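Local coordinates for lysozyme (Enterobacteria phage P1, PDB 1XJU), which cleaves the peptidoglycan of the host cell wall as a signal-arrest-release endolysin, so that new phage escape, and is captured here in its secreted inactive form, at residues V27-D30 against G31-N34; E61-N65 against Q66-G70; K115-W118 against V119-C122; P135-G138 against L139-R143. One frame throughout, in Å; residues are numbered along the deposited sequence.

Contact 1 (V27-D30 against G31-N34); sequences VWTD and GIGN
Ile32 folds its longer branch back over the peptide of Thr29. Its CG1 lies 3.5 Å from Thr29 O, and the terminal CD1 reaches on to Thr29 CA at 3.8 Å. The first torsion explains this overlap: chi1 of 65° puts CG1 between the backbone N and the carbonyl carbon. The other branch, CG2, meets Asp30 O at 3.6 Å. The backbone from Thr29 to Ile32 makes a type II beta turn. Gly31 takes the positive phi of 76° that this turn calls for at its third position. Asp30 directs its CB away from the second half of the turn, and its OD1 forms a salt bridge with Arg43. Just before the turn, Trp28 is the centre of an inverse gamma turn, and its ring heads away from Ile32. There NE1 donates to the carbonyl of Cys23, an active-site residue that is tied up in a disulfide in the membrane-associated form. Tyr21 meets the same indole edge-to-face. The turn lies on the surface, in the loop between helices 13-18 and 46-67. The contact is apolar carbon against backbone carbonyls, so van der Waals packing holds it, while the polar bonds of Trp28 and Asp30 go elsewhere in the loop.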
loop_
_atom_site.group_PDB
_atom_site.type_symbol
_atom_site.label_atom_id
_atom_site.label_comp_id
_atom_site.label_asym_id
_atom_site.label_seq_id
_atom_site.Cartn_x
_atom_site.Cartn_y
_atom_site.Cartn_z
ATOM N N VAL A 27 -2.267 11.947 0.066
ATOM C CA VAL A 27 -3.363 12.850 0.423
ATOM C C VAL A 27 -4.061 12.456 1.697
ATOM O O VAL A 27 -5.048 13.086 2.065
ATOM C CB VAL A 27 -4.350 13.090 -0.751
ATOM C CG1 VAL A 27 -3.616 13.602 -1.940
ATOM C CG2 VAL A 27 -5.177 11.845 -1.065
ATOM N N TRP A 28 -3.545 11.452 2.434
ATOM C CA TRP A 28 -4.122 11.065 3.728
ATOM C C TRP A 28 -3.501 11.923 4.827
ATOM O O TRP A 28 -2.949 11.443 5.816
ATOM C CB TRP A 28 -3.842 9.600 4.060
ATOM C CG TRP A 28 -4.538 8.614 3.205
ATOM C CD1 TRP A 28 -4.436 8.453 1.829
ATOM C CD2 TRP A 28 -5.453 7.610 3.665
ATOM N NE1 TRP A 28 -5.229 7.395 1.440
ATOM C CE2 TRP A 28 -5.851 6.859 2.549
ATOM C CE3 TRP A 28 -5.955 7.248 4.925
ATOM C CZ2 TRP A 28 -6.760 5.800 2.636
ATOM C CZ3 TRP A 28 -6.835 6.153 4.987
ATOM C CH2 TRP A 28 -7.246 5.491 3.856
ATOM N N THR A 29 -3.686 13.241 4.723
ATOM C CA THR A 29 -3.043 14.240 5.547
ATOM C C THR A 29 -4.014 15.235 6.134
ATOM O O THR A 29 -3.573 16.185 6.773
ATOM C CB THR A 29 -1.988 15.018 4.684
ATOM O OG1 THR A 29 -2.585 15.479 3.467
ATOM C CG2 THR A 29 -0.841 14.086 4.296
ATOM N N ASP A 30 -5.316 15.033 5.947
ATOM C CA ASP A 30 -6.261 16.053 6.434
ATOM C C ASP A 30 -6.308 16.041 7.941
ATOM O O ASP A 30 -6.566 14.989 8.551
ATOM C CB ASP A 30 -7.673 15.758 5.945
ATOM C CG ASP A 30 -7.906 16.107 4.515
ATOM O OD1 ASP A 30 -9.117 16.171 4.220
ATOM O OD2 ASP A 30 -6.987 16.321 3.718
ATOM N N GLY A 31 -6.060 17.202 8.548
ATOM C CA GLY A 31 -6.366 17.405 9.938
ATOM C C GLY A 31 -5.433 16.763 10.940
ATOM O O GLY A 31 -5.788 16.692 12.123
ATOM N N ILE A 32 -4.263 16.298 10.507
ATOM C CA ILE A 32 -3.370 15.535 11.374
ATOM C C ILE A 32 -2.284 16.377 12.023
ATOM O O ILE A 32 -1.298 15.843 12.559
ATOM C CB ILE A 32 -2.690 14.366 10.580
ATOM C CG1 ILE A 32 -1.762 14.880 9.478
ATOM C CG2 ILE A 32 -3.728 13.399 10.033
ATOM C CD1 ILE A 32 -1.001 13.721 8.735
ATOM N N GLY A 33 -2.392 17.690 11.972
ATOM C CA GLY A 33 -1.363 18.552 12.559
ATOM C C GLY A 33 -1.151 18.301 14.033
ATOM O O GLY A 33 -2.114 17.968 14.746
ATOM N N ASN A 34 0.105 18.520 14.487
ATOM C CA ASN A 34 0.535 18.406 15.892
ATOM C C ASN A 34 1.240 19.699 16.342
ATOM O O ASN A 34 1.840 20.409 15.510
ATOM C CB ASN A 34 1.500 17.207 16.093
ATOM C CG ASN A 34 1.024 15.926 15.425
ATOM O OD1 ASN A 34 1.756 15.332 14.633
ATOM N ND2 ASN A 34 -0.194 15.489 15.747
#

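Contact 2 (E61-N65 against Q66-G70); sequences ERCIN and QHFRG
With chi1 at -177° and an extended chain from CG to NE, Arg62 runs along the helix surface, while Gln66 bends at chi2 (-60°) to meet it. The guanidinium and the Gln66 amide end up stacked, their planes 6° apart. Gln66 CG sits over the centre of one guanidinium face, 3.7 Å from Arg62 CZ. Behind this pair the backbone bond from Gln66 N to Arg62 O is short, at 2.7 Å. On the buried side, Cys63 SG comes within 3.8 Å of Phe68 CE2 in an oblique sulfur-aromatic contact. The same sulfur forms the disulfide with Cys90. Ile64 CD1 approaches the ring obliquely, 3.9 Å from Phe68 CD2, and the carbonyl O of Cys63 lies at the ring edge, in its plane. His110 adds an edge-to-face partner.

Ile64 O takes two bonds, from Phe68 N at 3.0 Å and from Gly70 N at 2.9 Å. The donors arrive over opposite faces of the carbonyl plane. Arg69, with positive phi, turns the chain between them. A water gives one hydrogen to Asn65 O, accepts from Arg69 N at 2.9 Å, and binds Gln66 O weakly. It bridges the last turn to the chain beyond. This is the C-terminal end of helix 46-67, where Ile64 O is taken up by the turning chain, Asn65 O by water and His67 O by Gln114.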
loop_
_atom_site.group_PDB
_atom_site.type_symbol
_atom_site.label_atom_id
_atom_site.label_comp_id
_atom_site.label_asym_id
_atom_site.label_seq_id
_atom_site.Cartn_x
_atom_site.Cartn_y
_atom_site.Cartn_z
ATOM N N GLU A 61 4.747 0.928 -8.204
ATOM C CA GLU A 61 5.411 -0.197 -8.850
ATOM C C GLU A 61 6.890 -0.104 -8.626
ATOM O O GLU A 61 7.542 -1.130 -8.366
ATOM C CB GLU A 61 5.080 -0.238 -10.360
ATOM C CG GLU A 61 3.665 -0.599 -10.633
ATOM C CD GLU A 61 3.346 -1.110 -12.027
ATOM O OE1 GLU A 61 2.147 -1.242 -12.316
ATOM O OE2 GLU A 61 4.266 -1.483 -12.784
ATOM N N ARG A 62 7.460 1.101 -8.732
ATOM C CA ARG A 62 8.889 1.282 -8.504
ATOM C C ARG A 62 9.276 0.962 -7.070
ATOM O O ARG A 62 10.335 0.335 -6.843
ATOM C CB ARG A 62 9.330 2.700 -8.857
ATOM C CG ARG A 62 10.797 2.881 -8.710
ATOM C CD ARG A 62 11.329 4.141 -9.382
ATOM N NE ARG A 62 12.808 4.049 -9.411
ATOM C CZ ARG A 62 13.591 4.261 -8.388
ATOM N NH1 ARG A 62 14.897 4.064 -8.522
ATOM N NH2 ARG A 62 13.114 4.691 -7.229
ATOM N N CYS A 63 8.447 1.334 -6.118
ATOM C CA CYS A 63 8.664 0.951 -4.739
ATOM C C CYS A 63 8.807 -0.571 -4.615
ATOM O O CYS A 63 9.745 -1.098 -3.985
ATOM C CB CYS A 63 7.463 1.410 -3.924
ATOM S SG CYS A 63 7.432 0.724 -2.221
ATOM N N ILE A 64 7.848 -1.300 -5.181
ATOM C CA ILE A 64 7.883 -2.756 -5.093
ATOM C C ILE A 64 9.101 -3.338 -5.809
ATOM O O ILE A 64 9.740 -4.273 -5.298
ATOM C CB ILE A 64 6.520 -3.324 -5.551
ATOM C CG1 ILE A 64 5.351 -2.737 -4.735
ATOM C CG2 ILE A 64 6.490 -4.828 -5.534
ATOM C CD1 ILE A 64 5.548 -2.799 -3.217
ATOM N N ASN A 65 9.405 -2.833 -6.972
ATOM C CA ASN A 65 10.581 -3.310 -7.682
ATOM C C ASN A 65 11.859 -3.027 -6.926
ATOM O O ASN A 65 12.755 -3.909 -6.826
ATOM C CB ASN A 65 10.619 -2.706 -9.106
ATOM C CG ASN A 65 9.629 -3.346 -10.017
ATOM O OD1 ASN A 65 9.246 -4.513 -9.839
ATOM N ND2 ASN A 65 9.153 -2.592 -11.004
ATOM N N GLN A 66 12.010 -1.802 -6.435
ATOM C CA GLN A 66 13.281 -1.419 -5.825
ATOM C C GLN A 66 13.513 -1.988 -4.472
ATOM O O GLN A 66 14.670 -2.337 -4.122
ATOM C CB GLN A 66 13.379 0.090 -5.735
ATOM C CG GLN A 66 13.568 0.791 -7.033
ATOM C CD GLN A 66 14.838 0.340 -7.714
ATOM O OE1 GLN A 66 15.900 0.256 -7.079
ATOM N NE2 GLN A 66 14.733 -0.002 -8.981
ATOM N N HIS A 67 12.447 -2.165 -3.700
ATOM C CA HIS A 67 12.578 -2.458 -2.298
ATOM C C HIS A 67 11.942 -3.758 -1.815
ATOM O O HIS A 67 12.090 -4.100 -0.655
ATOM C CB HIS A 67 12.120 -1.276 -1.452
ATOM C CG HIS A 67 12.851 -0.039 -1.778
ATOM N ND1 HIS A 67 14.220 0.077 -1.652
ATOM C CD2 HIS A 67 12.405 1.149 -2.249
ATOM C CE1 HIS A 67 14.584 1.278 -2.054
ATOM N NE2 HIS A 67 13.506 1.937 -2.433
ATOM N N PHE A 68 11.191 -4.441 -2.694
ATOM C CA PHE A 68 10.462 -5.644 -2.354
ATOM C C PHE A 68 10.692 -6.776 -3.346
ATOM O O PHE A 68 9.935 -7.738 -3.373
ATOM C CB PHE A 68 8.955 -5.343 -2.174
ATOM C CG PHE A 68 8.670 -4.432 -1.021
ATOM C CD1 PHE A 68 8.298 -4.919 0.176
ATOM C CD2 PHE A 68 8.800 -3.080 -1.151
ATOM C CE1 PHE A 68 8.052 -4.096 1.238
ATOM C CE2 PHE A 68 8.585 -2.226 -0.078
ATOM C CZ PHE A 68 8.213 -2.722 1.135
ATOM N N ARG A 69 11.728 -6.663 -4.178
ATOM C CA ARG A 69 12.033 -7.738 -5.159
ATOM C C ARG A 69 10.899 -7.966 -6.143
ATOM O O ARG A 69 10.650 -9.077 -6.586
ATOM C CB ARG A 69 12.507 -9.035 -4.487
ATOM C CG ARG A 69 13.916 -8.905 -3.907
ATOM C CD ARG A 69 14.368 -10.222 -3.294
ATOM N NE ARG A 69 14.384 -11.255 -4.332
ATOM C CZ ARG A 69 14.382 -12.558 -4.140
ATOM N NH1 ARG A 69 14.439 -13.030 -2.919
ATOM N NH2 ARG A 69 14.320 -13.363 -5.182
ATOM N N GLY A 70 10.202 -6.880 -6.504
ATOM C CA GLY A 70 9.041 -6.978 -7.348
ATOM C C GLY A 70 9.254 -7.756 -8.625
ATOM O O GLY A 70 8.381 -8.453 -9.065
HETATM O O HOH W 1 14.137 -5.303 -4.894
#

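Contact 3 (K115-W118 against V119-C122); sequences KGEW and VNMC
Met121 sets its sulfur at the edge of the Trp118 indole, close to the ring plane, and not over a face. SD is 3.8 Å from Trp118 CE3, and the line from the six-membered ring's centroid to the sulfur makes 77° with the ring normal. The two side chains lie side by side and point the same way. Met121 begins with CG anti to the backbone N (chi1 179°), then bends at chi3, which brings its methyl CE to 3.9 Å from the same CE3. One face of the indole is met by the carbonyl O of Gly116, toward the rim.

The backbone here turns from one helix into the next. Gly116, with positive phi, closes helix 108-114 in a Schellman motif. Glu117 then stands at the N-cap of helix 118-123 and is the centre of an inverse gamma turn. Its carbonyl O receives Met121 N at 3.0 Å, nearly head-on, in a nearly straight bond of 167°. The next bond of the helix runs from Cys122 N to Trp118 O at 2.8 Å. The Glu117 side chain bends at chi2, and its OE1 accepts a hydrogen from a water 2.8 Å away. That water in turn accepts from Asn120 N at 3.1 Å, so the carboxylate reaches the first turn of the helix through solvent.

Trp118 also packs on Met73, Pro74 and Leu154. Met121 fills the buried side against Ile109, Ala113, Ala77 and Met81. Cys122, on the following position, is joined by a disulfide to Cys150 of helix 137-151.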
loop_
_atom_site.group_PDB
_atom_site.type_symbol
_atom_site.label_atom_id
_atom_site.label_comp_id
_atom_site.label_asym_id
_atom_site.label_seq_id
_atom_site.Cartn_x
_atom_site.Cartn_y
_atom_site.Cartn_z
ATOM N N LYS A 115 13.294 -12.161 1.075
ATOM C CA LYS A 115 13.577 -13.571 0.992
ATOM C C LYS A 115 12.806 -14.266 -0.111
ATOM O O LYS A 115 12.915 -15.497 -0.221
ATOM C CB LYS A 115 13.298 -14.218 2.350
ATOM C CG LYS A 115 14.242 -13.759 3.473
ATOM C CD LYS A 115 13.747 -14.208 4.837
ATOM C CE LYS A 115 14.605 -13.784 6.010
ATOM N NZ LYS A 115 14.083 -14.333 7.303
ATOM N N GLY A 116 11.983 -13.566 -0.897
ATOM C CA GLY A 116 11.202 -14.209 -1.959
ATOM C C GLY A 116 10.113 -15.110 -1.428
ATOM O O GLY A 116 9.598 -15.965 -2.158
ATOM N N GLU A 117 9.731 -14.905 -0.170
ATOM C CA GLU A 117 8.724 -15.720 0.500
ATOM C C GLU A 117 7.362 -15.080 0.339
ATOM O O GLU A 117 6.872 -14.403 1.250
ATOM C CB GLU A 117 9.108 -15.884 1.962
ATOM C CG GLU A 117 10.389 -16.694 2.181
ATOM C CD GLU A 117 10.201 -18.160 1.914
ATOM O OE1 GLU A 117 9.045 -18.648 1.773
ATOM O OE2 GLU A 117 11.241 -18.809 1.871
ATOM N N TRP A 118 6.803 -15.241 -0.830
ATOM C CA TRP A 118 5.676 -14.414 -1.193
ATOM C C TRP A 118 4.443 -14.740 -0.360
ATOM O O TRP A 118 3.684 -13.818 -0.012
ATOM C CB TRP A 118 5.367 -14.514 -2.665
ATOM C CG TRP A 118 6.539 -14.376 -3.543
ATOM C CD1 TRP A 118 6.853 -15.258 -4.564
ATOM C CD2 TRP A 118 7.546 -13.341 -3.603
ATOM N NE1 TRP A 118 7.986 -14.851 -5.191
ATOM C CE2 TRP A 118 8.432 -13.677 -4.638
ATOM C CE3 TRP A 118 7.810 -12.184 -2.877
ATOM C CZ2 TRP A 118 9.546 -12.900 -4.948
ATOM C CZ3 TRP A 118 8.912 -11.431 -3.195
ATOM C CH2 TRP A 118 9.748 -11.750 -4.244
ATOM N N VAL A 119 4.179 -16.000 -0.043
ATOM C CA VAL A 119 3.056 -16.308 0.816
ATOM C C VAL A 119 3.159 -15.573 2.160
ATOM O O VAL A 119 2.206 -14.930 2.603
ATOM C CB VAL A 119 2.874 -17.839 1.037
ATOM C CG1 VAL A 119 1.891 -18.100 2.148
ATOM C CG2 VAL A 119 2.437 -18.462 -0.253
ATOM N N ASN A 120 4.316 -15.656 2.781
ATOM C CA ASN A 120 4.460 -15.003 4.061
ATOM C C ASN A 120 4.307 -13.474 3.926
ATOM O O ASN A 120 3.712 -12.797 4.794
ATOM C CB ASN A 120 5.813 -15.309 4.702
ATOM C CG ASN A 120 5.984 -16.771 5.045
ATOM O OD1 ASN A 120 4.978 -17.505 5.198
ATOM N ND2 ASN A 120 7.250 -17.190 5.293
ATOM N N MET A 121 4.884 -12.929 2.872
ATOM C CA MET A 121 4.743 -11.501 2.539
ATOM C C MET A 121 3.247 -11.134 2.440
ATOM O O MET A 121 2.760 -10.195 3.096
ATOM C CB MET A 121 5.506 -11.197 1.278
ATOM C CG MET A 121 5.391 -9.741 0.842
ATOM S SD MET A 121 5.958 -9.508 -0.868
ATOM C CE MET A 121 4.615 -10.301 -1.801
ATOM N N CYS A 122 2.520 -11.843 1.607
ATOM C CA CYS A 122 1.100 -11.604 1.412
ATOM C C CYS A 122 0.350 -11.634 2.716
ATOM O O CYS A 122 -0.591 -10.809 2.953
ATOM C CB CYS A 122 0.503 -12.691 0.492
ATOM S SG CYS A 122 1.123 -12.776 -1.216
HETATM O O HOH W 2 6.331 -17.788 1.769
#

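Contact 4 (P135-G138 against L139-R143); sequences PLRG and LKIRR
Leu136 O is gripped by two backbone N-H groups of the first helical turn. Lys140 N donates at 3.1 Å, in the plane of the carbonyl. Leu139 N, at 3.0 Å, adds a bond that its 125° angle makes weak. Leu136 is the N-cap residue, so this carbonyl starts the hydrogen-bond ladder of helix 137-151. Ile141 N continues it to Arg137 O at 3.0 Å. Arg142 N reaches Gly138 O at 3.3 Å.

On the outer side Arg137 is extended, with CG anti to the backbone N (chi1 172°), and its guanidinium arrives over Ile141. The methyl CD1 of Ile141 lies over the centre of one face, 3.5 Å from Arg137 CZ. This is apolar packing against a flat cation, and it leaves the N-H groups at the rim pointing past the methyl. On the inner side Leu136 CD1 and Leu139 CD1 touch at 4.0 Å.

Arg142 leads its charge away from this turn; it and Arg143 both form salt bridges with Glu146. Arg142 also bonds Ser83, Arg143 bonds Asn87, and Leu139 packs on Asn87 and Met88, all of helix 75-88. At the other end Leu136 lies against Ser131 and shares backbone hydrogen bonds with Val129, so the helix begins directly from the small hairpin of strands 130-131 and 134-135.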
loop_
_atom_site.group_PDB
_atom_site.type_symbol
_atom_site.label_atom_id
_atom_site.label_comp_id
_atom_site.label_asym_id
_atom_site.label_seq_id
_atom_site.Cartn_x
_atom_site.Cartn_y
_atom_site.Cartn_z
ATOM N N PRO A 135 -6.372 2.974 13.943
ATOM C CA PRO A 135 -6.825 1.795 13.177
ATOM C C PRO A 135 -8.120 2.082 12.397
ATOM O O PRO A 135 -9.028 2.732 12.956
ATOM C CB PRO A 135 -7.127 0.749 14.251
ATOM C CG PRO A 135 -7.223 1.514 15.517
ATOM C CD PRO A 135 -6.536 2.827 15.406
ATOM N N LEU A 136 -8.212 1.607 11.142
ATOM C CA LEU A 136 -9.377 1.839 10.291
ATOM C C LEU A 136 -9.916 0.572 9.663
ATOM O O LEU A 136 -9.197 -0.134 8.948
ATOM C CB LEU A 136 -9.072 2.874 9.181
ATOM C CG LEU A 136 -8.678 4.273 9.650
ATOM C CD1 LEU A 136 -8.275 5.107 8.451
ATOM C CD2 LEU A 136 -9.801 5.000 10.341
ATOM N N ARG A 137 -11.194 0.302 9.881
ATOM C CA ARG A 137 -11.827 -0.863 9.250
ATOM C C ARG A 137 -11.690 -0.875 7.739
ATOM O O ARG A 137 -11.438 -1.940 7.136
ATOM C CB ARG A 137 -13.301 -0.933 9.623
ATOM C CG ARG A 137 -14.064 -1.978 8.861
ATOM C CD ARG A 137 -15.558 -2.108 9.299
ATOM N NE ARG A 137 -16.256 -3.201 8.616
ATOM C CZ ARG A 137 -16.944 -3.086 7.488
ATOM N NH1 ARG A 137 -17.049 -1.928 6.879
ATOM N NH2 ARG A 137 -17.494 -4.153 6.937
ATOM N N GLY A 138 -11.855 0.278 7.096
ATOM C CA GLY A 138 -11.707 0.295 5.653
ATOM C C GLY A 138 -10.340 -0.131 5.176
ATOM O O GLY A 138 -10.246 -0.693 4.066
ATOM N N LEU A 139 -9.312 0.160 5.950
ATOM C CA LEU A 139 -7.972 -0.304 5.576
ATOM C C LEU A 139 -7.807 -1.799 5.808
ATOM O O LEU A 139 -7.187 -2.514 4.998
ATOM C CB LEU A 139 -6.871 0.462 6.266
ATOM C CG LEU A 139 -6.745 1.940 5.855
ATOM C CD1 LEU A 139 -5.670 2.556 6.774
ATOM C CD2 LEU A 139 -6.418 2.108 4.366
ATOM N N LYS A 140 -8.398 -2.342 6.853
ATOM C CA LYS A 140 -8.360 -3.782 7.072
ATOM C C LYS A 140 -9.018 -4.537 5.926
ATOM O O LYS A 140 -8.465 -5.546 5.421
ATOM C CB LYS A 140 -9.056 -4.117 8.389
ATOM C CG LYS A 140 -8.839 -5.544 8.743
ATOM C CD LYS A 140 -9.590 -5.943 9.980
ATOM C CE LYS A 140 -11.088 -5.884 9.801
ATOM N NZ LYS A 140 -11.801 -6.623 10.957
ATOM N N ILE A 141 -10.163 -4.092 5.465
ATOM C CA ILE A 141 -10.838 -4.729 4.383
ATOM C C ILE A 141 -9.982 -4.733 3.111
ATOM O O ILE A 141 -9.850 -5.760 2.402
ATOM C CB ILE A 141 -12.168 -4.010 4.108
ATOM C CG1 ILE A 141 -13.173 -4.281 5.203
ATOM C CG2 ILE A 141 -12.738 -4.514 2.815
ATOM C CD1 ILE A 141 -14.427 -3.407 5.043
ATOM N N ARG A 142 -9.419 -3.583 2.791
ATOM C CA ARG A 142 -8.535 -3.396 1.652
ATOM C C ARG A 142 -7.381 -4.365 1.732
ATOM O O ARG A 142 -7.074 -4.991 0.710
ATOM C CB ARG A 142 -8.097 -1.939 1.635
ATOM C CG ARG A 142 -7.108 -1.577 0.583
ATOM C CD ARG A 142 -7.557 -1.871 -0.818
ATOM N NE ARG A 142 -6.572 -1.309 -1.803
ATOM C CZ ARG A 142 -6.571 -0.084 -2.328
ATOM N NH1 ARG A 142 -7.632 0.712 -2.135
ATOM N NH2 ARG A 142 -5.619 0.321 -3.158
ATOM N N ARG A 143 -6.697 -4.399 2.849
ATOM C CA ARG A 143 -5.537 -5.300 2.999
ATOM C C ARG A 143 -5.927 -6.754 2.800
ATOM O O ARG A 143 -5.165 -7.535 2.210
ATOM C CB ARG A 143 -4.883 -5.124 4.338
ATOM C CG ARG A 143 -4.205 -3.764 4.573
ATOM C CD ARG A 143 -3.042 -3.426 3.702
ATOM N NE ARG A 143 -3.393 -2.771 2.469
ATOM C CZ ARG A 143 -3.666 -1.469 2.381
ATOM N NH1 ARG A 143 -3.889 -0.930 1.215
ATOM N NH2 ARG A 143 -3.735 -0.732 3.485
#

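How the contacts relate
Contact 1 is a surface turn; contacts 2, 3 and 4 are partly buried helix ends. Contact 2 closes a helix, contact 4 starts one and contact 3 passes from one to the next; backbone hydrogen bonds cross all three, whereas carbon packing carries contact 1. Sulfur meets an aromatic ring in contacts 2 and 3, and each holds one cysteine of a disulfide. These two also touch: the Trp118 ring packs on the backbone of Phe68 and Arg69. Contact 4 instead joins contact 1, where Trp28 CH2 lies 3.5 Å from Leu139 CD2. Contacts 1 and 2 sit on opposite sides of the chain's centre, their own centres about 27 Å apart.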